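Reticulocyte binding protein (Streptococcus agalactiae COH1, PDB 3FAW) is a cell-wall-anchored pullulanase that probably hydrolyses the alpha-1,6 branch linkages of pullulan and related alpha-glucans. Local coordinates at residues 525-538 with 575-587. Sequence-based numbering, arbitrary orientation.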
loop_
_atom_site.group_PDB
_atom_site.type_symbol
_atom_site.label_atom_id
_atom_site.label_comp_id
_atom_site.label_asym_id
_atom_site.label_seq_id
_atom_site.Cartn_x
_atom_site.Cartn_y
_atom_site.Cartn_z
ATOM N N LYS A 525 -20.844 -6.853 0.531
ATOM C CA LYS A 525 -21.330 -5.455 0.577
ATOM C C LYS A 525 -21.028 -4.592 -0.661
ATOM O O LYS A 525 -21.052 -3.365 -0.577
ATOM C CB LYS A 525 -20.811 -4.759 1.852
ATOM C CG LYS A 525 -19.338 -4.999 2.187
ATOM C CD LYS A 525 -18.369 -4.435 1.149
ATOM C CE LYS A 525 -18.367 -2.904 1.129
ATOM N NZ LYS A 525 -17.246 -2.367 0.319
ATOM N N SER A 526 -20.760 -5.234 -1.796
ATOM C CA SER A 526 -20.454 -4.551 -3.068
ATOM C C SER A 526 -19.085 -3.869 -3.133
ATOM O O SER A 526 -18.434 -3.609 -2.116
ATOM C CB SER A 526 -21.545 -3.535 -3.449
ATOM O OG SER A 526 -21.375 -2.284 -2.792
ATOM N N GLY A 527 -18.679 -3.585 -4.367
ATOM C CA GLY A 527 -17.433 -2.889 -4.675
ATOM C C GLY A 527 -17.288 -2.740 -6.181
ATOM O O GLY A 527 -18.242 -2.962 -6.917
ATOM N N PHE A 528 -16.098 -2.372 -6.645
ATOM C CA PHE A 528 -15.851 -2.208 -8.082
ATOM C C PHE A 528 -16.150 -3.508 -8.845
ATOM O O PHE A 528 -15.767 -4.590 -8.391
ATOM C CB PHE A 528 -14.403 -1.784 -8.326
ATOM C CG PHE A 528 -14.081 -1.524 -9.773
ATOM C CD1 PHE A 528 -14.365 -0.292 -10.352
ATOM C CD2 PHE A 528 -13.499 -2.514 -10.560
ATOM C CE1 PHE A 528 -14.073 -0.049 -11.690
ATOM C CE2 PHE A 528 -13.204 -2.280 -11.898
ATOM C CZ PHE A 528 -13.490 -1.043 -12.464
ATOM N N PRO A 529 -16.816 -3.411 -10.015
ATOM C CA PRO A 529 -17.292 -2.215 -10.717
ATOM C C PRO A 529 -18.701 -1.725 -10.342
ATOM O O PRO A 529 -19.207 -0.810 -10.993
ATOM C CB PRO A 529 -17.273 -2.669 -12.179
ATOM C CG PRO A 529 -17.631 -4.113 -12.108
ATOM C CD PRO A 529 -17.124 -4.633 -10.784
ATOM N N ASN A 530 -19.318 -2.303 -9.310
ATOM C CA ASN A 530 -20.716 -2.002 -8.976
ATOM C C ASN A 530 -20.953 -1.645 -7.501
ATOM O O ASN A 530 -21.789 -2.260 -6.841
ATOM C CB ASN A 530 -21.613 -3.191 -9.368
ATOM C CG ASN A 530 -21.509 -3.552 -10.845
ATOM O OD1 ASN A 530 -21.415 -4.728 -11.200
ATOM N ND2 ASN A 530 -21.530 -2.544 -11.710
ATOM N N GLU A 531 -20.237 -0.643 -6.991
ATOM C CA GLU A 531 -20.425 -0.200 -5.601
ATOM C C GLU A 531 -21.837 0.365 -5.388
ATOM O O GLU A 531 -22.317 1.181 -6.183
ATOM C CB GLU A 531 -19.378 0.847 -5.188
ATOM C CG GLU A 531 -19.359 1.114 -3.677
ATOM C CD GLU A 531 -18.284 2.097 -3.238
ATOM O OE1 GLU A 531 -18.216 3.209 -3.804
ATOM O OE2 GLU A 531 -17.522 1.764 -2.305
ATOM N N GLY A 532 -22.489 -0.073 -4.312
ATOM C CA GLY A 532 -23.859 0.343 -4.006
ATOM C C GLY A 532 -24.929 -0.656 -4.416
ATOM O O GLY A 532 -26.101 -0.469 -4.103
ATOM N N THR A 533 -24.539 -1.720 -5.117
ATOM C CA THR A 533 -25.474 -2.786 -5.475
ATOM C C THR A 533 -25.739 -3.681 -4.265
ATOM O O THR A 533 -24.799 -4.065 -3.573
ATOM C CB THR A 533 -24.933 -3.649 -6.623
ATOM O OG1 THR A 533 -24.539 -2.803 -7.707
ATOM C CG2 THR A 533 -26.000 -4.627 -7.111
ATOM N N PRO A 534 -27.021 -4.001 -3.990
ATOM C CA PRO A 534 -27.345 -4.903 -2.877
ATOM C C PRO A 534 -26.582 -6.234 -2.922
ATOM O O PRO A 534 -26.499 -6.869 -3.973
ATOM C CB PRO A 534 -28.851 -5.137 -3.043
ATOM C CG PRO A 534 -29.342 -3.934 -3.745
ATOM C CD PRO A 534 -28.237 -3.518 -4.670
ATOM N N ALA A 535 -26.022 -6.625 -1.778
ATOM C CA ALA A 535 -25.251 -7.858 -1.641
ATOM C C ALA A 535 -25.689 -8.572 -0.357
ATOM O O ALA A 535 -26.782 -8.306 0.142
ATOM C CB ALA A 535 -23.757 -7.550 -1.632
ATOM N N PHE A 536 -24.856 -9.465 0.181
ATOM C CA PHE A 536 -25.292 -10.345 1.277
ATOM C C PHE A 536 -25.870 -9.613 2.497
ATOM O O PHE A 536 -26.948 -9.966 2.966
ATOM C CB PHE A 536 -24.163 -11.273 1.731
ATOM C CG PHE A 536 -24.635 -12.422 2.585
ATOM C CD1 PHE A 536 -25.246 -13.527 2.004
ATOM C CD2 PHE A 536 -24.474 -12.399 3.963
ATOM C CE1 PHE A 536 -25.688 -14.586 2.781
ATOM C CE2 PHE A 536 -24.911 -13.460 4.751
ATOM C CZ PHE A 536 -25.523 -14.552 4.161
ATOM N N ILE A 537 -25.157 -8.611 3.010
ATOM C CA ILE A 537 -25.612 -7.877 4.199
ATOM C C ILE A 537 -26.461 -6.635 3.872
ATOM O O ILE A 537 -26.835 -5.897 4.783
ATOM C CB ILE A 537 -24.432 -7.478 5.138
ATOM C CG1 ILE A 537 -23.618 -6.305 4.565
ATOM C CG2 ILE A 537 -23.550 -8.696 5.427
ATOM C CD1 ILE A 537 -22.367 -5.958 5.370
ATOM N N THR A 538 -26.764 -6.416 2.591
ATOM C CA THR A 538 -27.538 -5.246 2.152
ATOM C C THR A 538 -28.743 -5.626 1.274
ATOM O O THR A 538 -29.156 -4.856 0.399
ATOM C CB THR A 538 -26.642 -4.232 1.401
ATOM O OG1 THR A 538 -25.955 -4.894 0.334
ATOM C CG2 THR A 538 -25.624 -3.607 2.353
ATOM N N ASN A 575 -12.617 4.014 -1.462
ATOM C CA ASN A 575 -14.056 3.780 -1.670
ATOM C C ASN A 575 -14.917 4.183 -0.459
ATOM O O ASN A 575 -14.394 4.719 0.518
ATOM C CB ASN A 575 -14.298 2.322 -2.091
ATOM C CG ASN A 575 -13.444 1.913 -3.280
ATOM O OD1 ASN A 575 -13.580 2.460 -4.375
ATOM N ND2 ASN A 575 -12.553 0.949 -3.066
ATOM N N LEU A 576 -16.231 3.961 -0.529
ATOM C CA LEU A 576 -17.129 4.319 0.584
ATOM C C LEU A 576 -16.804 3.520 1.845
ATOM O O LEU A 576 -16.399 2.359 1.757
ATOM C CB LEU A 576 -18.598 4.080 0.209
ATOM C CG LEU A 576 -19.193 4.943 -0.910
ATOM C CD1 LEU A 576 -20.543 4.389 -1.348
ATOM C CD2 LEU A 576 -19.318 6.398 -0.470
ATOM N N THR A 577 -16.989 4.138 3.012
ATOM C CA THR A 577 -16.866 3.417 4.282
ATOM C C THR A 577 -17.959 2.346 4.360
ATOM O O THR A 577 -18.961 2.419 3.643
ATOM C CB THR A 577 -16.998 4.335 5.524
ATOM O OG1 THR A 577 -18.343 4.813 5.644
ATOM C CG2 THR A 577 -16.024 5.519 5.462
ATOM N N LEU A 578 -17.758 1.365 5.234
ATOM C CA LEU A 578 -18.725 0.285 5.419
ATOM C C LEU A 578 -20.119 0.808 5.784
ATOM O O LEU A 578 -21.123 0.319 5.270
ATOM C CB LEU A 578 -18.237 -0.692 6.500
ATOM C CG LEU A 578 -19.099 -1.936 6.731
ATOM C CD1 LEU A 578 -19.380 -2.657 5.416
ATOM C CD2 LEU A 578 -18.426 -2.855 7.746
ATOM N N HIS A 579 -20.171 1.796 6.672
ATOM C CA HIS A 579 -21.433 2.436 7.055
ATOM C C HIS A 579 -22.124 3.089 5.852
ATOM O O HIS A 579 -23.310 2.852 5.592
ATOM C CB HIS A 579 -21.168 3.493 8.133
ATOM C CG HIS A 579 -22.372 4.304 8.495
ATOM N ND1 HIS A 579 -22.718 5.457 7.826
ATOM C CD2 HIS A 579 -23.308 4.131 9.458
ATOM C CE1 HIS A 579 -23.822 5.956 8.357
ATOM N NE2 HIS A 579 -24.198 5.172 9.351
ATOM N N ASP A 580 -21.364 3.903 5.123
ATOM C CA ASP A 580 -21.904 4.697 4.021
ATOM C C ASP A 580 -22.355 3.845 2.833
ATOM O O ASP A 580 -23.354 4.164 2.186
ATOM C CB ASP A 580 -20.880 5.742 3.559
ATOM C CG ASP A 580 -20.608 6.818 4.611
ATOM O OD1 ASP A 580 -21.343 6.922 5.614
ATOM O OD2 ASP A 580 -19.646 7.581 4.420
ATOM N N VAL A 581 -21.623 2.773 2.544
ATOM C CA VAL A 581 -21.975 1.873 1.438
ATOM C C VAL A 581 -23.210 1.029 1.783
ATOM O O VAL A 581 -24.022 0.725 0.913
ATOM C CB VAL A 581 -20.785 0.966 1.031
ATOM C CG1 VAL A 581 -20.551 -0.144 2.065
ATOM C CG2 VAL A 581 -21.012 0.381 -0.352
ATOM N N ILE A 582 -23.356 0.665 3.054
ATOM C CA ILE A 582 -24.570 -0.005 3.527
ATOM C C ILE A 582 -25.795 0.897 3.348
ATOM O O ILE A 582 -26.810 0.459 2.815
ATOM C CB ILE A 582 -24.444 -0.452 5.002
ATOM C CG1 ILE A 582 -23.545 -1.688 5.101
ATOM C CG2 ILE A 582 -25.821 -0.761 5.599
ATOM C CD1 ILE A 582 -23.122 -2.039 6.518
ATOM N N ALA A 583 -25.685 2.154 3.780
ATOM C CA ALA A 583 -26.778 3.125 3.662
ATOM C C ALA A 583 -27.142 3.398 2.202
ATOM O O ALA A 583 -28.323 3.548 1.864
ATOM C CB ALA A 583 -26.411 4.430 4.366
ATOM N N LYS A 584 -26.121 3.466 1.350
ATOM C CA LYS A 584 -26.315 3.624 -0.092
ATOM C C LYS A 584 -26.971 2.392 -0.705
ATOM O O LYS A 584 -27.896 2.514 -1.509
ATOM C CB LYS A 584 -24.973 3.897 -0.790
ATOM C CG LYS A 584 -25.014 3.820 -2.320
ATOM C CD LYS A 584 -25.942 4.861 -2.930
ATOM C CE LYS A 584 -25.966 4.764 -4.452
ATOM N NZ LYS A 584 -26.840 5.804 -5.065
ATOM N N SER A 585 -26.493 1.212 -0.314
ATOM C CA SER A 585 -26.957 -0.049 -0.906
ATOM C C SER A 585 -28.431 -0.341 -0.621
ATOM O O SER A 585 -29.155 -0.801 -1.504
ATOM C CB SER A 585 -26.081 -1.211 -0.440
ATOM O OG SER A 585 -24.756 -1.066 -0.933
ATOM N N ILE A 586 -28.865 -0.068 0.607
ATOM C CA ILE A 586 -30.278 -0.208 0.989
ATOM C C ILE A 586 -31.100 1.053 0.694
ATOM O O ILE A 586 -32.326 1.035 0.826
ATOM C CB ILE A 586 -30.442 -0.582 2.498
ATOM C CG1 ILE A 586 -30.056 0.585 3.415
ATOM C CG2 ILE A 586 -29.625 -1.821 2.831
ATOM C CD1 ILE A 586 -30.046 0.238 4.900
ATOM N N ASN A 587 -30.424 2.139 0.312
ATOM C CA ASN A 587 -31.058 3.436 0.051
ATOM C C ASN A 587 -31.893 3.946 1.231
ATOM O O ASN A 587 -33.107 4.132 1.117
ATOM C CB ASN A 587 -31.906 3.387 -1.232
ATOM C CG ASN A 587 -32.401 4.769 -1.664
ATOM O OD1 ASN A 587 -33.567 4.943 -2.030
ATOM N ND2 ASN A 587 -31.515 5.757 -1.604
HETATM O O HOH W 1 -17.371 0.277 0.116
HETATM O O HOH W 2 -24.123 -3.685 -1.180
#
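E531 reaches across from the loop 525-538 to the start of 575-587, where its OE2 accepts the backbone N-H of L576 (3.1 Å), on the syn side and 22° out of the carboxylate plane. Both segments belong to the TIM-barrel domain of this alpha-amylase-type enzyme: the loop follows helix 518-525, between barrel strands 513-516 and 566-568, and helix 578-586 comes after strand 566-568. CG lies anti to the backbone N of E531 (chi1 -168°) and the chain runs on extended, laying the carboxylate against the L576 side chain, with OE1 3.5 Å from CG of that leucine. Water 1 donates to E531 OE2 and to L576 O and accepts from K525 NZ, tying the carboxylate, the lysine and the loop before the helix together. Bends at chi2 and chi3 fold K525 back on its own backbone, where NZ donates to S526 O, while CE passes 3.6 Å from V581 CG1, the two side chains crossing at about a right angle. V581 CG2 faces S526 OG. One turn on, G532 sits against the helix, its O receiving a CA-H...O contact from S585 CA (3.3 Å); G532 takes the positive-phi third position of the type II turn N530-T533, which favours glycine. T538 lies over S585, CB to CB 3.6 Å, with CG2 beside I582, and I537 CD1 meets I582 CD1. Buried S585 OG donates to V581 O, whose other face takes S585 N, and accepts from water 2, which also donates to T533 O and is 2.7 Å from T538 OG1. Behind them, I537 also packs on M607 of helix 590-609. T577 is the N-cap of helix 578-586, its OG1 accepting from D580 N.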